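Local coordinates for protein transcriptional regulator, LacI family (Lactobacillus brevis, PDB 3JY6) that probably regulates transcription by binding operator DNA as a LacI-family factor, the crystallised part being its periplasmic-binding-protein-like core, at residues D92-A97 with R139-R144; A113-F118 with A148-V153; V127-E132 with E195-L200; Q174-N179 with T183-L188. One frame throughout, in Å; residues are numbered along the deposited sequence.

Contacts 2, 3 and 4 all belong to the four-stranded parallel sheet and the helices around it, whereas contact 1 joins that lobe to a loop of the six-stranded one. Contacts 3 and 4 are buried and mainly apolar, their centres about 9 Å apart; they meet through the neighbouring strands 125-131 and 183-187, contact 4 lying within the chain loop that contact 3 closes. Contact 2 is only partly buried, a set of small threonine and alanine side chains near an edge strand. Contact 1, also partly buried, is built from charged side chains instead. Helix 137-147, which supplies one side of contact 1, leads directly into the 148-153 segment of contact 2.

Contact 1 (D92-A97 with R139-R144); sequences DREMDA and RQERYR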
# COMPACT_ATOMS: atom_id res chain seq x y z
N ASP A 92 -8.38 -15.56 -1.02
CA ASP A 92 -9.40 -14.52 -1.15
C ASP A 92 -10.21 -14.58 -2.45
O ASP A 92 -10.62 -13.54 -2.96
CB ASP A 92 -8.72 -13.14 -1.05
CG ASP A 92 -9.72 -12.01 -0.86
OD1 ASP A 92 -10.49 -12.05 0.12
OD2 ASP A 92 -9.74 -11.08 -1.69
N ARG A 93 -10.48 -15.78 -2.95
CA ARG A 93 -11.20 -15.90 -4.21
C ARG A 93 -12.62 -16.42 -4.20
O ARG A 93 -13.40 -16.09 -5.09
CB ARG A 93 -10.38 -16.72 -5.20
CG ARG A 93 -9.37 -15.91 -5.98
CD ARG A 93 -10.08 -15.03 -6.98
NE ARG A 93 -11.00 -15.80 -7.81
CZ ARG A 93 -10.63 -16.58 -8.83
NH1 ARG A 93 -9.35 -16.68 -9.17
NH2 ARG A 93 -11.55 -17.26 -9.51
N GLU A 94 -12.97 -17.23 -3.22
CA GLU A 94 -14.32 -17.79 -3.18
C GLU A 94 -14.62 -18.44 -4.53
O GLU A 94 -15.59 -18.09 -5.21
CB GLU A 94 -15.36 -16.70 -2.89
CG GLU A 94 -16.64 -17.25 -2.27
CD GLU A 94 -16.62 -17.21 -0.75
OE1 GLU A 94 -16.88 -16.12 -0.18
OE2 GLU A 94 -16.32 -18.25 -0.12
N MET A 95 -13.77 -19.39 -4.91
CA MET A 95 -13.91 -20.14 -6.17
C MET A 95 -14.59 -21.46 -5.83
O MET A 95 -14.19 -22.13 -4.87
CB MET A 95 -12.52 -20.42 -6.74
CG MET A 95 -12.46 -20.61 -8.24
SD MET A 95 -10.95 -21.47 -8.77
CE MET A 95 -9.69 -20.65 -7.80
N ASP A 96 -15.61 -21.86 -6.58
CA ASP A 96 -16.23 -23.15 -6.27
C ASP A 96 -15.56 -24.23 -7.12
O ASP A 96 -15.07 -23.96 -8.21
CB ASP A 96 -17.75 -23.11 -6.54
CG ASP A 96 -18.07 -23.08 -8.02
OD1 ASP A 96 -17.45 -22.28 -8.74
OD2 ASP A 96 -18.96 -23.85 -8.45
N ALA A 97 -15.52 -25.44 -6.59
CA ALA A 97 -14.91 -26.56 -7.30
C ALA A 97 -13.43 -26.29 -7.60
O ALA A 97 -12.91 -26.72 -8.63
CB ALA A 97 -15.68 -26.82 -8.60
N ARG A 139 -17.40 -10.27 -4.15
CA ARG A 139 -18.21 -9.07 -4.03
C ARG A 139 -19.66 -9.55 -3.96
O ARG A 139 -20.42 -9.19 -3.06
CB ARG A 139 -18.04 -8.16 -5.26
CG ARG A 139 -16.60 -7.76 -5.55
CD ARG A 139 -16.49 -7.02 -6.88
NE ARG A 139 -15.09 -6.82 -7.26
CZ ARG A 139 -14.69 -6.38 -8.44
NH1 ARG A 139 -15.57 -6.08 -9.40
NH2 ARG A 139 -13.39 -6.24 -8.68
N GLN A 140 -20.03 -10.38 -4.93
CA GLN A 140 -21.37 -10.93 -5.00
C GLN A 140 -21.82 -11.57 -3.70
O GLN A 140 -22.99 -11.47 -3.33
CB GLN A 140 -21.47 -11.95 -6.13
CG GLN A 140 -21.57 -11.30 -7.50
CD GLN A 140 -21.59 -12.32 -8.61
OE1 GLN A 140 -22.37 -13.27 -8.59
NE2 GLN A 140 -20.73 -12.12 -9.60
N GLU A 141 -20.91 -12.23 -3.01
CA GLU A 141 -21.24 -12.87 -1.74
C GLU A 141 -21.46 -11.86 -0.62
O GLU A 141 -22.35 -12.03 0.20
CB GLU A 141 -20.12 -13.84 -1.34
CG GLU A 141 -20.15 -15.20 -2.05
CD GLU A 141 -21.36 -16.04 -1.66
OE1 GLU A 141 -22.34 -16.07 -2.43
OE2 GLU A 141 -21.34 -16.66 -0.57
N ARG A 142 -20.66 -10.81 -0.59
CA ARG A 142 -20.80 -9.79 0.45
C ARG A 142 -22.09 -9.02 0.22
O ARG A 142 -22.75 -8.59 1.17
CB ARG A 142 -19.59 -8.85 0.41
CG ARG A 142 -18.26 -9.56 0.70
CD ARG A 142 -17.05 -8.63 0.51
NE ARG A 142 -15.80 -9.36 0.69
CZ ARG A 142 -14.58 -8.84 0.57
NH1 ARG A 142 -14.40 -7.56 0.27
NH2 ARG A 142 -13.52 -9.61 0.79
N TYR A 143 -22.47 -8.87 -1.04
CA TYR A 143 -23.69 -8.17 -1.38
C TYR A 143 -24.86 -9.08 -1.01
O TYR A 143 -25.89 -8.62 -0.52
CB TYR A 143 -23.73 -7.85 -2.87
CG TYR A 143 -25.02 -7.21 -3.34
CD1 TYR A 143 -25.49 -6.03 -2.76
CD2 TYR A 143 -25.77 -7.78 -4.36
CE1 TYR A 143 -26.67 -5.43 -3.21
CE2 TYR A 143 -26.95 -7.20 -4.81
CZ TYR A 143 -27.40 -6.03 -4.23
OH TYR A 143 -28.58 -5.47 -4.66
N ARG A 144 -24.66 -10.38 -1.24
CA ARG A 144 -25.66 -11.39 -0.94
C ARG A 144 -25.90 -11.45 0.57
O ARG A 144 -27.00 -11.72 1.03
CB ARG A 144 -25.17 -12.75 -1.45
CG ARG A 144 -26.14 -13.91 -1.25
CD ARG A 144 -25.46 -15.24 -1.52
NE ARG A 144 -25.92 -16.24 -0.56
CZ ARG A 144 -25.11 -17.09 0.06
NH1 ARG A 144 -23.81 -17.07 -0.17
NH2 ARG A 144 -25.62 -17.95 0.94
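D92 and E94 meet R142 and E141 where a loop meets one side of helix 137-147. With CG of D92 anti to the backbone N (chi1 -167°), the carboxylate lies at the edge of the R142 guanidinium, near its plane. The resulting salt bridge is long, D92 OD1 to R142 NH2 being 3.9 Å, with the two planes 50° apart. Closer partners hold each end: Q234 NE2 bonds to D92 OD1, and N107 OD1 takes the NE hydrogen of R142, whose chain runs extended from CG to NE. The loop follows strand 88-91 of the six-stranded sheet, while the helix flanks the four-stranded one, so the contact bridges the two lobes of the periplasmic-binding-protein fold. E94 and E141 are both bent at chi2 and cross at about a right angle. E94 OE1 rests 3.9 Å from E141 CG, and the two CG atoms of E94 and E141 are 4.1 Å apart. The carboxylates, turned 79° to each other, bring E94 OE1 within 4.5 Å of E141 OE2. This like-charge approach is probably eased by K260 and N107 at E94 and by R144, whose NH1 makes a weak bond of 2.9 Å to E141 OE1.

Contact 2 (A113-F118 with A148-V153); sequences AATTAF and AAAQDV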
# COMPACT_ATOMS: atom_id res chain seq x y z
N ALA A 113 -23.71 -10.45 9.10
CA ALA A 113 -23.60 -10.14 10.52
C ALA A 113 -23.37 -8.65 10.73
O ALA A 113 -23.92 -8.06 11.66
CB ALA A 113 -22.47 -10.93 11.15
N ALA A 114 -22.55 -8.04 9.88
CA ALA A 114 -22.28 -6.61 9.98
C ALA A 114 -23.57 -5.80 9.75
O ALA A 114 -23.86 -4.84 10.48
CB ALA A 114 -21.21 -6.21 8.97
N THR A 115 -24.34 -6.20 8.74
CA THR A 115 -25.59 -5.52 8.43
C THR A 115 -26.55 -5.67 9.62
O THR A 115 -27.20 -4.72 10.04
CB THR A 115 -26.26 -6.11 7.18
OG1 THR A 115 -25.41 -5.92 6.04
CG2 THR A 115 -27.59 -5.43 6.90
N THR A 116 -26.62 -6.89 10.15
CA THR A 116 -27.49 -7.17 11.28
C THR A 116 -27.13 -6.29 12.47
O THR A 116 -28.00 -5.73 13.13
CB THR A 116 -27.41 -8.67 11.67
OG1 THR A 116 -28.04 -9.44 10.64
CG2 THR A 116 -28.10 -8.94 13.02
N ALA A 117 -25.83 -6.16 12.73
CA ALA A 117 -25.37 -5.32 13.84
C ALA A 117 -25.81 -3.88 13.63
O ALA A 117 -26.17 -3.19 14.58
CB ALA A 117 -23.85 -5.39 13.94
N PHE A 118 -25.77 -3.42 12.38
CA PHE A 118 -26.17 -2.05 12.06
C PHE A 118 -27.68 -1.85 12.13
O PHE A 118 -28.14 -0.79 12.53
CB PHE A 118 -25.62 -1.64 10.69
CG PHE A 118 -24.23 -1.07 10.76
CD1 PHE A 118 -24.03 0.21 11.26
CD2 PHE A 118 -23.12 -1.84 10.41
CE1 PHE A 118 -22.75 0.72 11.43
CE2 PHE A 118 -21.83 -1.34 10.57
CZ PHE A 118 -21.63 -0.06 11.09
N ALA A 148 -29.49 -10.26 2.70
CA ALA A 148 -30.03 -11.27 3.60
C ALA A 148 -30.26 -10.72 5.01
O ALA A 148 -30.74 -11.44 5.88
CB ALA A 148 -29.10 -12.46 3.65
N ALA A 149 -29.94 -9.45 5.21
CA ALA A 149 -30.11 -8.84 6.53
C ALA A 149 -30.78 -7.47 6.54
O ALA A 149 -31.11 -6.95 7.61
CB ALA A 149 -28.76 -8.75 7.24
N ALA A 150 -30.98 -6.87 5.37
CA ALA A 150 -31.59 -5.53 5.30
C ALA A 150 -32.76 -5.38 4.32
O ALA A 150 -32.80 -6.04 3.28
CB ALA A 150 -30.51 -4.51 4.96
N GLN A 151 -33.69 -4.49 4.65
CA GLN A 151 -34.85 -4.25 3.81
C GLN A 151 -34.52 -3.31 2.66
O GLN A 151 -34.42 -3.72 1.51
CB GLN A 151 -35.99 -3.65 4.65
N ASP A 152 -34.35 -2.04 3.02
CA ASP A 152 -34.04 -0.99 2.06
C ASP A 152 -32.56 -1.06 1.73
O ASP A 152 -31.73 -0.66 2.55
CB ASP A 152 -34.38 0.37 2.67
CG ASP A 152 -34.31 1.50 1.66
OD1 ASP A 152 -33.92 1.25 0.51
OD2 ASP A 152 -34.65 2.64 2.03
N VAL A 153 -32.24 -1.56 0.54
CA VAL A 153 -30.86 -1.67 0.10
C VAL A 153 -30.72 -1.14 -1.31
O VAL A 153 -31.40 -1.59 -2.22
CB VAL A 153 -30.37 -3.14 0.12
CG1 VAL A 153 -28.93 -3.22 -0.36
CG2 VAL A 153 -30.50 -3.71 1.51
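A149 sets its methyl against T115 and T116 of helix 107-119, in the turn that leads from helix 137-147 into strand 152-158. Its CB points toward the helix and meets T115 CG2 at 3.5 Å; T115 CB is scarcely farther from the same A149 CB, at 3.6 Å. From the neighbouring position T116 OG1 also comes within 3.5 Å of A149 CB, so one methyl is touched by two consecutive threonines. The carbonyl of A149 receives a weak hydrogen bond from R119 NE, at the end of the same helix. Next, A150 CB lies 3.6 Å from T115 CG2, and the same alanine also packs on V126. Past Q151 the chain enters the sheet: D152 pairs through its backbone with V126, and V153 lies on V128 and L147. The helix packs against the connection that precedes edge strand 152-158, beside the parallel α/β sheet, with I146 of helix 137-147 also against T115. The threonine torsions sort the two branches: at T115, CG2 is anti to the backbone N, while OG1 stays beside that N and bonds back to A111 O. T116 OG1 bonds likewise to K112 O. With both hydroxyls satisfied inside their own helix, the segments meet through van der Waals contacts, two methyl on methyl and one of T116 OG1 against a methyl, with no polar bond between them.

Contact 3 (V127-E132 with E195-L200); sequences VVLTSE and EFFPNL
Two residues beyond L129, the leucine that meets F196 and F197, the hydroxyl S131 OG is gripped by E160 OE2 and W192 NE1. Beside it, T130 OG1 donates to S131 O at 2.8 Å; the donor lies in the carbonyl plane on a lone pair, with 129° at the carbonyl oxygen. L129 itself projects toward the 195-200 segment. CG stands anti to the backbone N (chi1 179°), and a single methyl, CD2, does the touching: it lies 4.0 Å from F197 CE1 and 4.2 Å from F196 CD2. The leucine crosses F196 at about a right angle but runs past F197 in the opposite direction. Strand 125-131 is an inner strand of the four-stranded parallel sheet, flanked by 152-158 and 183-187, and the two phenylalanines come from where helix 190-196 gives way to helix 198-202, over this face of the α/β lobe. E195 CG covers one face of the F196 ring, 4.0 Å above its plane and offset toward the rim, while the ring of H165 lies nearly parallel to that of F196. Farther along, P198 packs on M225 of the second subunit, and N199 ND2 bonds to R224 O of that same neighbouring chain.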
# COMPACT_ATOMS: atom_id res chain seq x y z
N VAL A 127 -26.74 1.52 1.83
CA VAL A 127 -26.26 2.02 0.55
C VAL A 127 -24.96 1.29 0.28
O VAL A 127 -23.93 1.57 0.89
CB VAL A 127 -26.02 3.55 0.60
CG1 VAL A 127 -25.40 4.03 -0.71
CG2 VAL A 127 -27.34 4.28 0.85
N VAL A 128 -25.02 0.34 -0.64
CA VAL A 128 -23.86 -0.46 -0.99
C VAL A 128 -23.00 0.21 -2.06
O VAL A 128 -23.49 0.56 -3.14
CB VAL A 128 -24.30 -1.84 -1.52
CG1 VAL A 128 -23.08 -2.70 -1.79
CG2 VAL A 128 -25.24 -2.51 -0.54
N LEU A 129 -21.72 0.40 -1.76
CA LEU A 129 -20.79 1.00 -2.72
C LEU A 129 -19.84 -0.13 -3.10
O LEU A 129 -19.18 -0.71 -2.22
CB LEU A 129 -20.02 2.16 -2.07
CG LEU A 129 -18.98 2.88 -2.93
CD1 LEU A 129 -19.63 3.46 -4.20
CD2 LEU A 129 -18.34 3.98 -2.09
N THR A 130 -19.74 -0.43 -4.39
CA THR A 130 -18.90 -1.56 -4.81
C THR A 130 -18.36 -1.51 -6.24
O THR A 130 -18.80 -0.70 -7.07
CB THR A 130 -19.72 -2.87 -4.68
OG1 THR A 130 -18.90 -4.00 -5.00
CG2 THR A 130 -20.88 -2.85 -5.66
N SER A 131 -17.39 -2.37 -6.52
CA SER A 131 -16.87 -2.49 -7.87
C SER A 131 -17.92 -3.41 -8.49
O SER A 131 -18.63 -4.10 -7.76
CB SER A 131 -15.50 -3.16 -7.89
OG SER A 131 -14.53 -2.35 -7.26
N GLU A 132 -18.04 -3.42 -9.81
CA GLU A 132 -19.05 -4.25 -10.48
C GLU A 132 -19.23 -5.66 -9.91
O GLU A 132 -18.28 -6.44 -9.83
CB GLU A 132 -18.74 -4.31 -11.97
CG GLU A 132 -18.89 -2.94 -12.64
CD GLU A 132 -18.57 -2.97 -14.12
OE1 GLU A 132 -19.21 -3.75 -14.86
OE2 GLU A 132 -17.68 -2.20 -14.54
N GLU A 195 -11.59 6.41 -0.67
CA GLU A 195 -11.74 7.51 -1.62
C GLU A 195 -12.96 8.41 -1.40
O GLU A 195 -12.84 9.63 -1.51
CB GLU A 195 -11.78 6.96 -3.05
CG GLU A 195 -11.67 8.03 -4.12
CD GLU A 195 -11.74 7.48 -5.53
OE1 GLU A 195 -11.27 6.34 -5.75
OE2 GLU A 195 -12.25 8.19 -6.42
N PHE A 196 -14.10 7.82 -1.06
CA PHE A 196 -15.33 8.59 -0.91
C PHE A 196 -15.90 8.91 0.47
O PHE A 196 -16.74 9.80 0.58
CB PHE A 196 -16.43 7.92 -1.75
CG PHE A 196 -16.10 7.83 -3.21
CD1 PHE A 196 -16.25 8.94 -4.04
CD2 PHE A 196 -15.61 6.65 -3.76
CE1 PHE A 196 -15.91 8.88 -5.40
CE2 PHE A 196 -15.27 6.57 -5.13
CZ PHE A 196 -15.42 7.69 -5.94
N PHE A 197 -15.46 8.22 1.52
CA PHE A 197 -16.01 8.47 2.85
C PHE A 197 -15.42 9.65 3.65
O PHE A 197 -16.15 10.30 4.41
CB PHE A 197 -15.93 7.19 3.71
CG PHE A 197 -16.90 6.10 3.30
CD1 PHE A 197 -17.64 6.19 2.12
CD2 PHE A 197 -17.05 4.97 4.09
CE1 PHE A 197 -18.53 5.17 1.74
CE2 PHE A 197 -17.92 3.94 3.72
CZ PHE A 197 -18.67 4.04 2.54
N PRO A 198 -14.11 9.92 3.52
CA PRO A 198 -13.53 11.04 4.27
C PRO A 198 -14.22 12.40 4.12
O PRO A 198 -14.43 13.10 5.11
CB PRO A 198 -12.08 11.06 3.79
CG PRO A 198 -11.79 9.60 3.65
CD PRO A 198 -13.04 9.08 2.93
N ASN A 199 -14.57 12.79 2.89
CA ASN A 199 -15.23 14.07 2.70
C ASN A 199 -16.66 14.06 3.23
O ASN A 199 -17.20 15.10 3.60
CB ASN A 199 -15.22 14.48 1.22
CG ASN A 199 -13.91 15.11 0.80
OD1 ASN A 199 -13.89 16.15 0.14
ND2 ASN A 199 -12.79 14.48 1.17
N LEU A 200 -17.28 12.89 3.28
CA LEU A 200 -18.63 12.79 3.81
C LEU A 200 -18.58 12.88 5.35
O LEU A 200 -19.59 13.16 6.00
CB LEU A 200 -19.30 11.49 3.35
CG LEU A 200 -20.08 11.59 2.03
CD1 LEU A 200 -19.22 12.21 0.93
CD2 LEU A 200 -20.58 10.21 1.63

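Contact 4 (Q174-N179 with T183-L188); sequences QLITQN and TVAFAL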
# COMPACT_ATOMS: atom_id res chain seq x y z
N GLN A 174 -26.61 11.10 -3.32
CA GLN A 174 -28.01 11.07 -3.73
C GLN A 174 -28.73 9.90 -3.07
O GLN A 174 -29.82 10.05 -2.51
CB GLN A 174 -28.09 10.96 -5.26
CG GLN A 174 -29.49 11.02 -5.82
CD GLN A 174 -29.50 10.84 -7.32
OE1 GLN A 174 -28.85 11.60 -8.06
NE2 GLN A 174 -30.22 9.83 -7.80
N LEU A 175 -28.10 8.73 -3.11
CA LEU A 175 -28.67 7.52 -2.53
C LEU A 175 -28.77 7.58 -1.01
O LEU A 175 -29.74 7.11 -0.42
CB LEU A 175 -27.84 6.30 -2.95
CG LEU A 175 -27.89 5.81 -4.40
CD1 LEU A 175 -26.79 4.78 -4.62
CD2 LEU A 175 -29.25 5.20 -4.69
N ILE A 176 -27.75 8.14 -0.37
CA ILE A 176 -27.73 8.26 1.08
C ILE A 176 -28.84 9.17 1.60
O ILE A 176 -29.48 8.91 2.62
CB ILE A 176 -26.38 8.84 1.58
CG1 ILE A 176 -25.27 7.80 1.45
CG2 ILE A 176 -26.50 9.30 3.04
CD1 ILE A 176 -23.91 8.31 1.88
N THR A 177 -29.08 10.24 0.85
CA THR A 177 -30.03 11.26 1.23
C THR A 177 -31.47 11.18 0.71
O THR A 177 -32.26 12.09 0.98
CB THR A 177 -29.45 12.63 0.84
OG1 THR A 177 -30.06 13.65 1.62
CG2 THR A 177 -29.70 12.90 -0.64
N GLN A 178 -31.84 10.12 0.00
CA GLN A 178 -33.20 10.05 -0.54
C GLN A 178 -34.33 10.00 0.48
O GLN A 178 -35.38 10.61 0.26
CB GLN A 178 -33.34 8.90 -1.54
CG GLN A 178 -33.10 7.51 -1.00
CD GLN A 178 -33.29 6.45 -2.07
OE1 GLN A 178 -33.49 6.76 -3.24
NE2 GLN A 178 -33.24 5.18 -1.66
N ASN A 179 -34.16 9.27 1.58
CA ASN A 179 -35.24 9.22 2.56
C ASN A 179 -34.76 9.46 4.00
O ASN A 179 -33.59 9.77 4.24
CB ASN A 179 -36.02 7.90 2.45
CG ASN A 179 -35.12 6.67 2.41
OD1 ASN A 179 -34.35 6.42 3.34
ND2 ASN A 179 -35.24 5.89 1.33
N THR A 183 -29.30 5.56 7.71
CA THR A 183 -28.57 4.90 6.63
C THR A 183 -27.13 4.53 6.93
O THR A 183 -26.42 5.25 7.63
CB THR A 183 -28.57 5.82 5.39
OG1 THR A 183 -29.92 6.18 5.07
CG2 THR A 183 -27.92 5.13 4.20
N VAL A 184 -26.70 3.40 6.37
CA VAL A 184 -25.31 2.93 6.49
C VAL A 184 -24.73 2.87 5.08
O VAL A 184 -25.27 2.17 4.21
CB VAL A 184 -25.17 1.48 6.98
CG1 VAL A 184 -23.94 1.35 7.86
CG2 VAL A 184 -26.42 0.99 7.62
N ALA A 185 -23.64 3.59 4.84
CA ALA A 185 -22.97 3.53 3.55
C ALA A 185 -22.01 2.35 3.76
O ALA A 185 -21.13 2.41 4.63
CB ALA A 185 -22.21 4.82 3.29
N PHE A 186 -22.20 1.27 3.00
CA PHE A 186 -21.39 0.05 3.14
C PHE A 186 -20.49 -0.20 1.92
O PHE A 186 -20.97 -0.56 0.84
CB PHE A 186 -22.37 -1.12 3.36
CG PHE A 186 -21.77 -2.35 4.00
CD1 PHE A 186 -22.57 -3.16 4.81
CD2 PHE A 186 -20.47 -2.76 3.74
CE1 PHE A 186 -22.09 -4.35 5.35
CE2 PHE A 186 -19.97 -3.95 4.27
CZ PHE A 186 -20.79 -4.74 5.08
N ALA A 187 -19.19 0.02 2.09
CA ALA A 187 -18.22 -0.19 1.02
C ALA A 187 -17.79 -1.66 1.01
O ALA A 187 -17.39 -2.21 2.03
CB ALA A 187 -17.01 0.72 1.23
N LEU A 188 -17.89 -2.29 -0.15
CA LEU A 188 -17.50 -3.69 -0.30
C LEU A 188 -16.01 -3.84 -0.54
O LEU A 188 -15.47 -4.94 -0.45
CB LEU A 188 -18.29 -4.33 -1.44
CG LEU A 188 -19.50 -5.16 -1.03
CD1 LEU A 188 -20.30 -4.47 0.06
CD2 LEU A 188 -20.34 -5.43 -2.26
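I176 and A185 form the firm part of this contact, where the last turn of helix 165-177 settles on strand 183-187. CG1 of I176 lies beside its backbone N, and the chain then runs extended through chi2 (178°), carrying CD1 along the strand to a point 4.1 Å from A185 CB. The same alanine is also touched by F197. T183, whose CB points toward the helix, brings its OG1 to 3.7 Å from I176 O. At that distance the pair is a near approach and not a hydrogen bond; the polar partners of the hydroxyl are H125 ND1 and Q181 O. Where I176 and T183 face each other, the CA atoms of these residues are 6.5 Å apart. All three touching residues are buried.

The other side of the helix end is much looser. Q174, T177 and Q178 are exposed, and the CB of T177 points away from the strand. N179 turns its end back but stays 4.8 Å away; weak hydrogen bonds link its OD1 to Q181 N and its ND2 to D152 OD2. The chain passes from helix to strand through a short connection in the parallel α/β lobe. Strand 183-187 lies between 125-131 and 211-215: V184 bonds through its backbone to H125 and V127, T183 and A185 bond to T212, and I176 reaches from the helix to pack on V211 of strand 211-215 as well.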